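Local coordinates for uric acid degradation bifunctional protein PucL (Bacillus subtilis, PDB 6A4M), which probably catalyses the oxidation of urate in purine breakdown, as the urate oxidase part of a bifunctional protein also assigned a decarboxylase activity, at residues F114-A119 against L130-S135; T108-P113 against N137-S142; R192-Y197 against S265-W270; L167-G172 against T230-L235. All coordinates share one frame; numbering follows the deposited sequence.

Contact 1 of 4, residues F114-A119 against L130-S135; sequences FEAMPA and LVFRRS
F114 and F132 meet diagonally on one face of a two-stranded antiparallel pairing, their CB atoms 4.1 Å apart, and A116 extends this apolar patch by setting its CB 3.8 Å from CE2 of F132. The small methyl suits a position directly across from a phenylalanine, because the F132 ring can lie along the backbone of A116. V36 of strand 36-45 touches both phenylalanines on this side. Further out, CE1 of F114 touches CB of R134, whose guanidinium leads away to the carbonyl of S135.

Here the far part of strand 104-121 pairs with strand 131-134. The backbones are tied by E115, which both donates to and accepts from R133, and by M117 N, which donates to V131 O at 3.0 Å. Neighbouring side chains alternate between faces, so E115 and R133 come together on the side opposite the phenylalanines. M117 reaches the same group: its chain folds back at chi2 (-66°) and chi3 (-74°), so that SD lies over one face of the R133 guanidinium.

At the polar edge, OE1 of E115 receives NE of R133 at 3.1 Å and NH2 at 3.2 Å. This single oxygen lies close to the guanidinium plane, while the carboxylate itself stands almost perpendicular to it (87°). The other oxygen, OE2, has at most a weak contact with S135 OG. R133 is thus held at its edge by charge while a sulfur packs on one face, and because it is exposed, solvent probably screens the ion pair and the backbone bonds chiefly fix the register.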
# COMPACT_ATOMS: atom_id res chain seq x y z
N PHE A 114 -2.56 10.27 -5.57
CA PHE A 114 -3.29 11.36 -6.20
C PHE A 114 -4.72 10.93 -6.47
O PHE A 114 -4.95 9.83 -6.98
CB PHE A 114 -2.59 11.80 -7.49
CG PHE A 114 -1.30 12.53 -7.26
CD1 PHE A 114 -1.31 13.88 -6.92
CD2 PHE A 114 -0.08 11.87 -7.35
CE1 PHE A 114 -0.12 14.55 -6.69
CE2 PHE A 114 1.11 12.54 -7.12
CZ PHE A 114 1.09 13.89 -6.79
N GLU A 115 -5.68 11.78 -6.10
CA GLU A 115 -7.11 11.47 -6.16
C GLU A 115 -7.82 12.47 -7.06
O GLU A 115 -7.81 13.67 -6.77
CB GLU A 115 -7.72 11.52 -4.75
CG GLU A 115 -7.12 10.53 -3.75
CD GLU A 115 -7.65 10.72 -2.33
OE1 GLU A 115 -8.21 11.79 -2.01
OE2 GLU A 115 -7.49 9.80 -1.51
N ALA A 116 -8.44 11.98 -8.13
CA ALA A 116 -9.12 12.85 -9.10
C ALA A 116 -10.28 13.63 -8.47
O ALA A 116 -11.03 13.08 -7.66
CB ALA A 116 -9.63 12.03 -10.28
N MET A 117 -10.40 14.90 -8.84
CA MET A 117 -11.37 15.82 -8.25
C MET A 117 -12.57 16.04 -9.18
O MET A 117 -12.49 15.71 -10.37
CB MET A 117 -10.69 17.16 -7.94
CG MET A 117 -9.62 17.08 -6.86
SD MET A 117 -10.27 16.67 -5.23
CE MET A 117 -11.05 18.21 -4.78
N PRO A 118 -13.69 16.56 -8.64
CA PRO A 118 -14.86 16.81 -9.49
C PRO A 118 -14.65 17.90 -10.55
O PRO A 118 -13.80 18.79 -10.38
CB PRO A 118 -15.96 17.21 -8.50
CG PRO A 118 -15.27 17.53 -7.22
CD PRO A 118 -14.02 16.71 -7.21
N ALA A 119 -15.41 17.80 -11.64
CA ALA A 119 -15.40 18.77 -12.73
C ALA A 119 -16.80 18.92 -13.30
O ALA A 119 -17.46 17.92 -13.60
CB ALA A 119 -14.45 18.33 -13.82
N LEU A 130 -7.82 15.80 -15.18
CA LEU A 130 -6.78 16.83 -15.12
C LEU A 130 -6.42 17.25 -13.69
O LEU A 130 -5.24 17.31 -13.35
CB LEU A 130 -7.22 18.07 -15.91
CG LEU A 130 -7.68 17.84 -17.36
CD1 LEU A 130 -8.09 19.17 -17.99
CD2 LEU A 130 -6.60 17.17 -18.20
N VAL A 131 -7.42 17.56 -12.87
CA VAL A 131 -7.21 18.09 -11.51
C VAL A 131 -7.20 16.96 -10.48
O VAL A 131 -8.16 16.18 -10.40
CB VAL A 131 -8.28 19.14 -11.13
CG1 VAL A 131 -7.96 19.78 -9.78
CG2 VAL A 131 -8.40 20.20 -12.21
N PHE A 132 -6.13 16.88 -9.69
CA PHE A 132 -5.96 15.83 -8.68
C PHE A 132 -5.58 16.42 -7.32
O PHE A 132 -4.75 17.32 -7.25
CB PHE A 132 -4.87 14.86 -9.11
CG PHE A 132 -5.18 14.11 -10.37
CD1 PHE A 132 -4.88 14.65 -11.61
CD2 PHE A 132 -5.78 12.85 -10.32
CE1 PHE A 132 -5.17 13.96 -12.78
CE2 PHE A 132 -6.06 12.15 -11.49
CZ PHE A 132 -5.76 12.71 -12.72
N ARG A 133 -6.19 15.90 -6.26
CA ARG A 133 -5.73 16.16 -4.89
C ARG A 133 -4.49 15.31 -4.62
O ARG A 133 -4.44 14.15 -5.02
CB ARG A 133 -6.82 15.84 -3.86
CG ARG A 133 -6.33 15.82 -2.41
CD ARG A 133 -7.47 15.93 -1.40
NE ARG A 133 -8.47 14.89 -1.61
CZ ARG A 133 -9.76 15.07 -1.93
NH1 ARG A 133 -10.31 16.28 -2.05
NH2 ARG A 133 -10.53 14.00 -2.10
N ARG A 134 -3.50 15.90 -3.95
CA ARG A 134 -2.39 15.14 -3.35
C ARG A 134 -2.88 14.70 -1.96
O ARG A 134 -3.16 15.53 -1.10
CB ARG A 134 -1.08 15.97 -3.34
CG ARG A 134 -0.19 15.95 -2.09
CD ARG A 134 0.31 14.58 -1.67
NE ARG A 134 1.63 14.65 -1.03
CZ ARG A 134 2.11 13.80 -0.12
NH1 ARG A 134 1.40 12.76 0.33
NH2 ARG A 134 3.34 13.99 0.36
N SER A 135 -3.00 13.38 -1.77
CA SER A 135 -3.60 12.82 -0.56
C SER A 135 -2.55 12.56 0.52
O SER A 135 -1.44 12.12 0.23
CB SER A 135 -4.34 11.52 -0.86
OG SER A 135 -4.98 11.01 0.30

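Contact 2 of 4, residues T108-P113 against N137-S142; sequences TGEDIP and NERSRS
G109 and S142 exchange two backbone hydrogen bonds, G109 N to S142 O at 2.8 Å and S142 N to G109 O at 2.9 Å, and D111 N adds a third to S140 O. These bonds join strands 104-121 and 139-148 as antiparallel neighbours in the large sheet. G109 presents no side chain on the face where S142 packs against helix 84-98.

One water carries the pairing further: it donates to D111 OD2 (2.7 Å) and accepts from S140 N (3.0 Å). D111 meets it because its carboxylate swings to the side opposite its own backbone N (chi1 -179°).

Aliphatic packing comes from the stems of polar residues. CG of E110 lies 3.5 Å from CD of R141, and the P113 ring brings CG against CB of R139. The T108 methyl, CG2, makes a van der Waals contact with the R141 guanidinium, obliquely placed at NH1.

Charge pairing across the contact is slight. OE1 of E110 approaches NE of R139 in the guanidinium plane, but at 3.7 Å the salt bridge is long. Both arginines have a further salt bridge on strand 153-169, R139 with D164 and R141 with E161. R139 may therefore bridge weakly between strands 104-121 and 153-169, while R141 gives E110 its aliphatic stem and turns its charge to E161.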
# COMPACT_ATOMS: atom_id res chain seq x y z
N THR A 108 12.89 0.69 -1.60
CA THR A 108 11.63 1.01 -0.96
C THR A 108 10.94 2.07 -1.81
O THR A 108 11.57 3.06 -2.18
CB THR A 108 11.86 1.57 0.45
OG1 THR A 108 12.63 0.64 1.21
CG2 THR A 108 10.55 1.84 1.17
N GLY A 109 9.65 1.87 -2.10
CA GLY A 109 8.87 2.80 -2.92
C GLY A 109 7.59 3.18 -2.22
O GLY A 109 6.68 2.37 -2.11
N GLU A 110 7.52 4.43 -1.74
CA GLU A 110 6.33 4.96 -1.06
C GLU A 110 5.47 5.80 -2.01
O GLU A 110 5.91 6.84 -2.48
CB GLU A 110 6.73 5.84 0.14
CG GLU A 110 6.60 5.17 1.49
CD GLU A 110 6.47 6.18 2.62
OE1 GLU A 110 5.40 6.84 2.70
OE2 GLU A 110 7.43 6.32 3.41
N ASP A 111 4.24 5.35 -2.23
CA ASP A 111 3.30 6.03 -3.12
C ASP A 111 2.92 7.39 -2.56
O ASP A 111 2.69 7.53 -1.36
CB ASP A 111 2.05 5.17 -3.33
CG ASP A 111 1.03 5.82 -4.27
OD1 ASP A 111 1.44 6.41 -5.28
OD2 ASP A 111 -0.18 5.71 -3.99
N ILE A 112 2.88 8.39 -3.43
CA ILE A 112 2.29 9.68 -3.13
C ILE A 112 0.93 9.65 -3.84
O ILE A 112 0.87 9.89 -5.05
CB ILE A 112 3.17 10.85 -3.62
CG1 ILE A 112 4.49 10.87 -2.85
CG2 ILE A 112 2.44 12.18 -3.45
CD1 ILE A 112 5.57 11.72 -3.48
N PRO A 113 -0.16 9.33 -3.11
CA PRO A 113 -1.43 9.08 -3.78
C PRO A 113 -2.07 10.35 -4.34
O PRO A 113 -2.09 11.38 -3.66
CB PRO A 113 -2.32 8.46 -2.69
CG PRO A 113 -1.60 8.64 -1.40
CD PRO A 113 -0.32 9.38 -1.64
N ASN A 137 -3.80 10.84 3.37
CA ASN A 137 -4.41 9.70 4.08
C ASN A 137 -3.59 8.42 3.81
O ASN A 137 -2.39 8.52 3.57
CB ASN A 137 -5.90 9.56 3.68
CG ASN A 137 -6.74 10.74 4.11
OD1 ASN A 137 -6.50 11.33 5.17
ND2 ASN A 137 -7.74 11.09 3.31
N GLU A 138 -4.19 7.24 3.89
CA GLU A 138 -3.46 5.99 3.64
C GLU A 138 -2.74 5.98 2.28
O GLU A 138 -3.17 6.65 1.34
CB GLU A 138 -4.36 4.75 3.78
CG GLU A 138 -5.44 4.55 2.71
CD GLU A 138 -6.76 5.23 3.02
OE1 GLU A 138 -6.79 6.20 3.81
OE2 GLU A 138 -7.78 4.80 2.45
N ARG A 139 -1.66 5.23 2.21
CA ARG A 139 -0.77 5.21 1.05
C ARG A 139 -0.09 3.86 0.92
O ARG A 139 0.30 3.27 1.93
CB ARG A 139 0.28 6.32 1.16
CG ARG A 139 1.08 6.28 2.47
CD ARG A 139 1.75 7.61 2.78
NE ARG A 139 2.12 7.67 4.20
CZ ARG A 139 1.33 8.07 5.20
NH1 ARG A 139 0.07 8.47 4.99
NH2 ARG A 139 1.81 8.07 6.44
N SER A 140 0.04 3.37 -0.31
CA SER A 140 0.71 2.10 -0.54
C SER A 140 2.22 2.28 -0.43
O SER A 140 2.75 3.38 -0.64
CB SER A 140 0.32 1.49 -1.89
OG SER A 140 0.77 2.27 -2.97
N ARG A 141 2.90 1.20 -0.05
CA ARG A 141 4.36 1.15 -0.05
C ARG A 141 4.79 -0.24 -0.51
O ARG A 141 4.13 -1.23 -0.19
CB ARG A 141 4.92 1.43 1.35
CG ARG A 141 6.43 1.62 1.39
CD ARG A 141 6.94 1.93 2.79
NE ARG A 141 7.07 0.71 3.60
CZ ARG A 141 8.18 0.28 4.22
NH1 ARG A 141 9.32 0.97 4.20
NH2 ARG A 141 8.13 -0.86 4.90
N SER A 142 5.89 -0.30 -1.26
CA SER A 142 6.46 -1.56 -1.72
C SER A 142 7.95 -1.63 -1.37
O SER A 142 8.67 -0.65 -1.52
CB SER A 142 6.27 -1.72 -3.22
OG SER A 142 4.89 -1.79 -3.54
O HOH W 1 -1.84 4.61 -2.22

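Contact 3 of 4, residues R192-Y197 against S265-W270; sequences RPLFVY and SQNHTW
Y197 and H268 stack face to face, ring centroids 3.8 Å apart and planes inclined by 26°, with CD2 of H268 over the centre of the tyrosine ring. CZ of F195 stands at the Y197 edge. At the edge of H268, in its plane, lies the Q266 amide, whose OE1 accepts from NE2 at 2.9 Å in an almost straight bond (170°), fixing the rotation of the imidazole. Y292 also meets the H268 ring, and a glycerol, probably from the crystallisation liquor, lies about 3 Å from the nearest atom of the Q266 side chain. F195 and W270 meet obliquely, the five-membered ring 5.5 Å from the phenyl centroid. T269 CG2 covers one face of the R192 guanidinium, while NE of R192 donates to W270 O at 2.9 Å.

Strands 194-204 and 258-267 are antiparallel neighbours in the large sheet, consistent with the T-fold of uricases; helix 240-254 sets I240 against L194, V196, S265 and N267. Y197 and Q266 exchange both backbone bonds here.

Past the strand, H268 N still reaches F195 O at 2.9 Å, but F195 N meets a side-chain oxygen, T269 OG1, in a weak bond. N267 shapes that bend as an Asx turn: with CG anti to its backbone N (chi1 -170°), OD1 accepts from T269 N and, at 2.7 Å, from T269 OG1, an asparagine carbonyl serving two donors of one threonine.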
# COMPACT_ATOMS: atom_id res chain seq x y z
N ARG A 192 -17.80 1.75 23.54
CA ARG A 192 -16.89 2.82 23.14
C ARG A 192 -16.42 2.56 21.70
O ARG A 192 -16.09 1.41 21.36
CB ARG A 192 -15.70 2.88 24.12
CG ARG A 192 -15.08 4.27 24.29
CD ARG A 192 -14.54 4.54 25.70
NE ARG A 192 -13.10 4.36 25.82
CZ ARG A 192 -12.47 3.20 26.02
NH1 ARG A 192 -13.13 2.04 26.11
NH2 ARG A 192 -11.14 3.19 26.12
N PRO A 193 -16.39 3.60 20.85
CA PRO A 193 -16.09 3.39 19.42
C PRO A 193 -14.62 3.05 19.17
O PRO A 193 -13.74 3.82 19.54
CB PRO A 193 -16.46 4.73 18.79
CG PRO A 193 -16.25 5.72 19.87
CD PRO A 193 -16.61 5.03 21.14
N LEU A 194 -14.38 1.91 18.53
CA LEU A 194 -13.03 1.39 18.32
C LEU A 194 -12.33 2.14 17.19
O LEU A 194 -12.81 2.14 16.05
CB LEU A 194 -13.09 -0.11 18.00
CG LEU A 194 -11.80 -0.87 17.69
CD1 LEU A 194 -10.74 -0.64 18.76
CD2 LEU A 194 -12.10 -2.35 17.53
N PHE A 195 -11.20 2.79 17.51
CA PHE A 195 -10.41 3.56 16.54
C PHE A 195 -9.06 2.89 16.38
O PHE A 195 -8.24 2.91 17.31
CB PHE A 195 -10.27 5.02 17.04
CG PHE A 195 -9.63 5.98 16.06
CD1 PHE A 195 -9.51 5.71 14.69
CD2 PHE A 195 -9.20 7.23 16.51
CE1 PHE A 195 -8.94 6.63 13.82
CE2 PHE A 195 -8.63 8.16 15.64
CZ PHE A 195 -8.50 7.86 14.29
N VAL A 196 -8.83 2.28 15.21
CA VAL A 196 -7.57 1.57 14.92
C VAL A 196 -6.80 2.19 13.75
O VAL A 196 -7.39 2.64 12.77
CB VAL A 196 -7.76 0.06 14.66
CG1 VAL A 196 -8.40 -0.60 15.87
CG2 VAL A 196 -8.57 -0.22 13.40
N TYR A 197 -5.47 2.21 13.89
CA TYR A 197 -4.55 2.47 12.79
C TYR A 197 -4.07 1.11 12.31
O TYR A 197 -3.72 0.26 13.12
CB TYR A 197 -3.33 3.27 13.26
CG TYR A 197 -3.53 4.70 13.73
CD1 TYR A 197 -4.80 5.25 13.94
CD2 TYR A 197 -2.42 5.51 13.98
CE1 TYR A 197 -4.95 6.57 14.38
CE2 TYR A 197 -2.56 6.82 14.42
CZ TYR A 197 -3.82 7.34 14.61
OH TYR A 197 -3.95 8.64 15.04
N SER A 265 -1.00 -3.10 13.87
CA SER A 265 -2.19 -2.36 14.30
C SER A 265 -1.87 -1.46 15.49
O SER A 265 -0.98 -1.77 16.27
CB SER A 265 -3.30 -3.34 14.67
OG SER A 265 -3.02 -3.97 15.91
N GLN A 266 -2.60 -0.35 15.63
CA GLN A 266 -2.51 0.51 16.82
C GLN A 266 -3.89 0.93 17.31
O GLN A 266 -4.73 1.35 16.52
CB GLN A 266 -1.70 1.77 16.54
CG GLN A 266 -0.23 1.55 16.23
CD GLN A 266 0.52 2.85 16.00
OE1 GLN A 266 -0.08 3.92 15.86
NE2 GLN A 266 1.84 2.77 15.95
N ASN A 267 -4.11 0.83 18.63
CA ASN A 267 -5.38 1.22 19.27
C ASN A 267 -5.30 2.67 19.74
O ASN A 267 -4.47 3.00 20.59
CB ASN A 267 -5.67 0.29 20.45
CG ASN A 267 -7.08 0.46 21.01
OD1 ASN A 267 -7.76 1.45 20.76
ND2 ASN A 267 -7.51 -0.52 21.79
N HIS A 268 -6.17 3.52 19.20
CA HIS A 268 -6.22 4.94 19.55
C HIS A 268 -7.65 5.36 19.93
O HIS A 268 -8.10 6.45 19.58
CB HIS A 268 -5.70 5.80 18.39
CG HIS A 268 -4.25 5.60 18.09
ND1 HIS A 268 -3.26 6.32 18.72
CD2 HIS A 268 -3.62 4.76 17.23
CE1 HIS A 268 -2.08 5.93 18.27
NE2 HIS A 268 -2.27 4.99 17.36
N THR A 269 -8.34 4.48 20.66
CA THR A 269 -9.72 4.72 21.09
C THR A 269 -9.80 5.90 22.07
O THR A 269 -8.94 6.05 22.94
CB THR A 269 -10.32 3.45 21.73
OG1 THR A 269 -10.28 2.37 20.78
CG2 THR A 269 -11.76 3.68 22.19
N TRP A 270 -10.83 6.73 21.90
CA TRP A 270 -10.98 7.98 22.66
C TRP A 270 -11.45 7.74 24.09
O TRP A 270 -11.97 6.67 24.41
CB TRP A 270 -11.99 8.90 21.96
CG TRP A 270 -11.63 9.24 20.55
CD1 TRP A 270 -10.40 9.59 20.07
CD2 TRP A 270 -12.52 9.27 19.43
NE1 TRP A 270 -10.47 9.83 18.72
CE2 TRP A 270 -11.76 9.64 18.30
CE3 TRP A 270 -13.89 9.02 19.27
CZ2 TRP A 270 -12.32 9.76 17.02
CZ3 TRP A 270 -14.45 9.14 18.00
CH2 TRP A 270 -13.66 9.51 16.89

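Contact 4 of 4, residues L167-G172 against T230-L235; sequences LVKVSG and TVFHEL
K169 runs straight out from its strand toward F232, every torsion near 180° from chi1 (-175°) to chi4, while F232 turns its ring back along the lysine with CG opposite its own backbone N (chi1 -168°). The two side chains therefore slide past each other in opposite directions: the phenyl ring reaches the strand as the ammonium group reaches the backbone that carries the ring.

Along the way the lysine stem serves as an apolar rod. Its CB lies 3.5 Å from CZ of F232, and CD makes an off-centre CH-pi contact, 4.3 Å from the ring centroid. L167, two residues earlier on the same side of the strand, puts its CB at the ring edge, 3.9 Å from CE2. L194 of the neighbouring strand and L243 of helix 240-254 also touch the F232 side chain, so a large flat apolar group suits a place between the sheet and that helix.

At the tip, NZ donates to F232 O at 2.6 Å, in the carbonyl plane, and to H233 O at 2.9 Å, from well above that carbonyl's plane. L235 O is also near, but at an angle too poor for a bond. Where the chain comes off helix 221-233, the backbone carbonyls of 232-233 receive the ammonium group; their partial negative charge probably steadies the cation and ties this end of the helical segment to the strand.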
# COMPACT_ATOMS: atom_id res chain seq x y z
N LEU A 167 -9.13 4.03 10.93
CA LEU A 167 -10.56 3.70 10.86
C LEU A 167 -11.22 3.71 12.23
O LEU A 167 -10.76 3.02 13.13
CB LEU A 167 -10.74 2.32 10.23
CG LEU A 167 -10.22 2.14 8.81
CD1 LEU A 167 -10.39 0.69 8.38
CD2 LEU A 167 -10.92 3.08 7.84
N VAL A 168 -12.31 4.46 12.35
CA VAL A 168 -13.13 4.50 13.57
C VAL A 168 -14.52 3.92 13.29
O VAL A 168 -15.17 4.31 12.31
CB VAL A 168 -13.21 5.93 14.18
CG1 VAL A 168 -13.96 6.91 13.28
CG2 VAL A 168 -13.85 5.89 15.57
N LYS A 169 -14.96 2.99 14.14
CA LYS A 169 -16.31 2.42 14.04
C LYS A 169 -17.17 2.86 15.23
O LYS A 169 -16.87 2.52 16.37
CB LYS A 169 -16.26 0.90 13.97
CG LYS A 169 -17.62 0.26 13.74
CD LYS A 169 -17.54 -1.25 13.58
CE LYS A 169 -18.89 -1.81 13.16
NZ LYS A 169 -18.96 -3.29 13.28
N VAL A 170 -18.24 3.59 14.94
CA VAL A 170 -19.25 3.95 15.95
C VAL A 170 -20.19 2.77 16.22
O VAL A 170 -20.52 2.02 15.29
CB VAL A 170 -20.05 5.22 15.56
CG1 VAL A 170 -19.11 6.38 15.27
CG2 VAL A 170 -20.99 4.96 14.38
N SER A 171 -20.62 2.63 17.47
CA SER A 171 -21.38 1.45 17.93
C SER A 171 -22.62 1.13 17.09
O SER A 171 -22.81 -0.01 16.67
CB SER A 171 -21.79 1.62 19.40
OG SER A 171 -22.69 2.70 19.56
N GLY A 172 -23.45 2.15 16.85
CA GLY A 172 -24.71 1.99 16.12
C GLY A 172 -25.88 2.45 16.95
O GLY A 172 -27.03 2.10 16.67
N THR A 230 -14.90 -3.36 4.83
CA THR A 230 -16.12 -4.19 4.71
C THR A 230 -16.18 -5.22 5.83
O THR A 230 -17.23 -5.41 6.45
CB THR A 230 -16.22 -4.94 3.36
OG1 THR A 230 -15.08 -5.78 3.19
CG2 THR A 230 -16.33 -3.96 2.19
N VAL A 231 -15.06 -5.90 6.07
CA VAL A 231 -14.82 -6.59 7.35
C VAL A 231 -14.65 -5.43 8.32
O VAL A 231 -14.27 -4.35 7.89
CB VAL A 231 -13.54 -7.46 7.32
CG1 VAL A 231 -13.36 -8.20 8.64
CG2 VAL A 231 -13.58 -8.46 6.17
N PHE A 232 -14.96 -5.61 9.59
CA PHE A 232 -14.94 -4.51 10.59
C PHE A 232 -16.33 -3.89 10.68
O PHE A 232 -16.88 -3.81 11.77
CB PHE A 232 -13.89 -3.41 10.31
CG PHE A 232 -13.65 -2.43 11.45
CD1 PHE A 232 -13.94 -2.73 12.78
CD2 PHE A 232 -13.09 -1.18 11.17
CE1 PHE A 232 -13.70 -1.81 13.80
CE2 PHE A 232 -12.84 -0.26 12.18
CZ PHE A 232 -13.14 -0.58 13.49
N HIS A 233 -16.87 -3.45 9.54
CA HIS A 233 -18.28 -3.06 9.47
C HIS A 233 -19.19 -4.21 9.88
O HIS A 233 -20.06 -4.03 10.73
CB HIS A 233 -18.66 -2.60 8.05
CG HIS A 233 -20.12 -2.31 7.87
ND1 HIS A 233 -21.10 -3.27 8.03
CD2 HIS A 233 -20.77 -1.17 7.54
CE1 HIS A 233 -22.28 -2.73 7.81
NE2 HIS A 233 -22.11 -1.45 7.51
N GLU A 234 -18.99 -5.37 9.27
CA GLU A 234 -19.90 -6.51 9.47
C GLU A 234 -19.69 -7.25 10.80
O GLU A 234 -20.65 -7.82 11.33
CB GLU A 234 -19.82 -7.49 8.29
CG GLU A 234 -18.58 -8.37 8.23
CD GLU A 234 -18.65 -9.37 7.10
OE1 GLU A 234 -18.58 -10.59 7.38
OE2 GLU A 234 -18.79 -8.95 5.93
N LEU A 235 -18.46 -7.26 11.31
CA LEU A 235 -18.16 -7.91 12.59
C LEU A 235 -18.77 -7.12 13.74
O LEU A 235 -18.61 -5.90 13.80
CB LEU A 235 -16.65 -8.05 12.80
CG LEU A 235 -15.89 -8.90 11.79
CD1 LEU A 235 -14.39 -8.82 12.06
CD2 LEU A 235 -16.35 -10.35 11.80

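All four contacts reach one large antiparallel sheet. Contacts 1 and 2 share strand 104-121, with contact 1 nested inside the loop that contact 2 closes; their centres are about 17 Å apart and they join where S135 N meets P113 O at 2.9 Å. From strand 139-148 the sheet passes to 153-169, then 194-204 and 258-267, leading to contacts 4 and 3. These two interlock along the chain, their segments alternating, and lie about 11 Å apart between centres, with strands 153-169 and 194-204 side by side. The centres of contacts 1 and 3 are about 29 Å apart. The sheet is thus paired strand to strand in contacts 1 to 3, whereas contact 4 fastens helix 221-233 onto it.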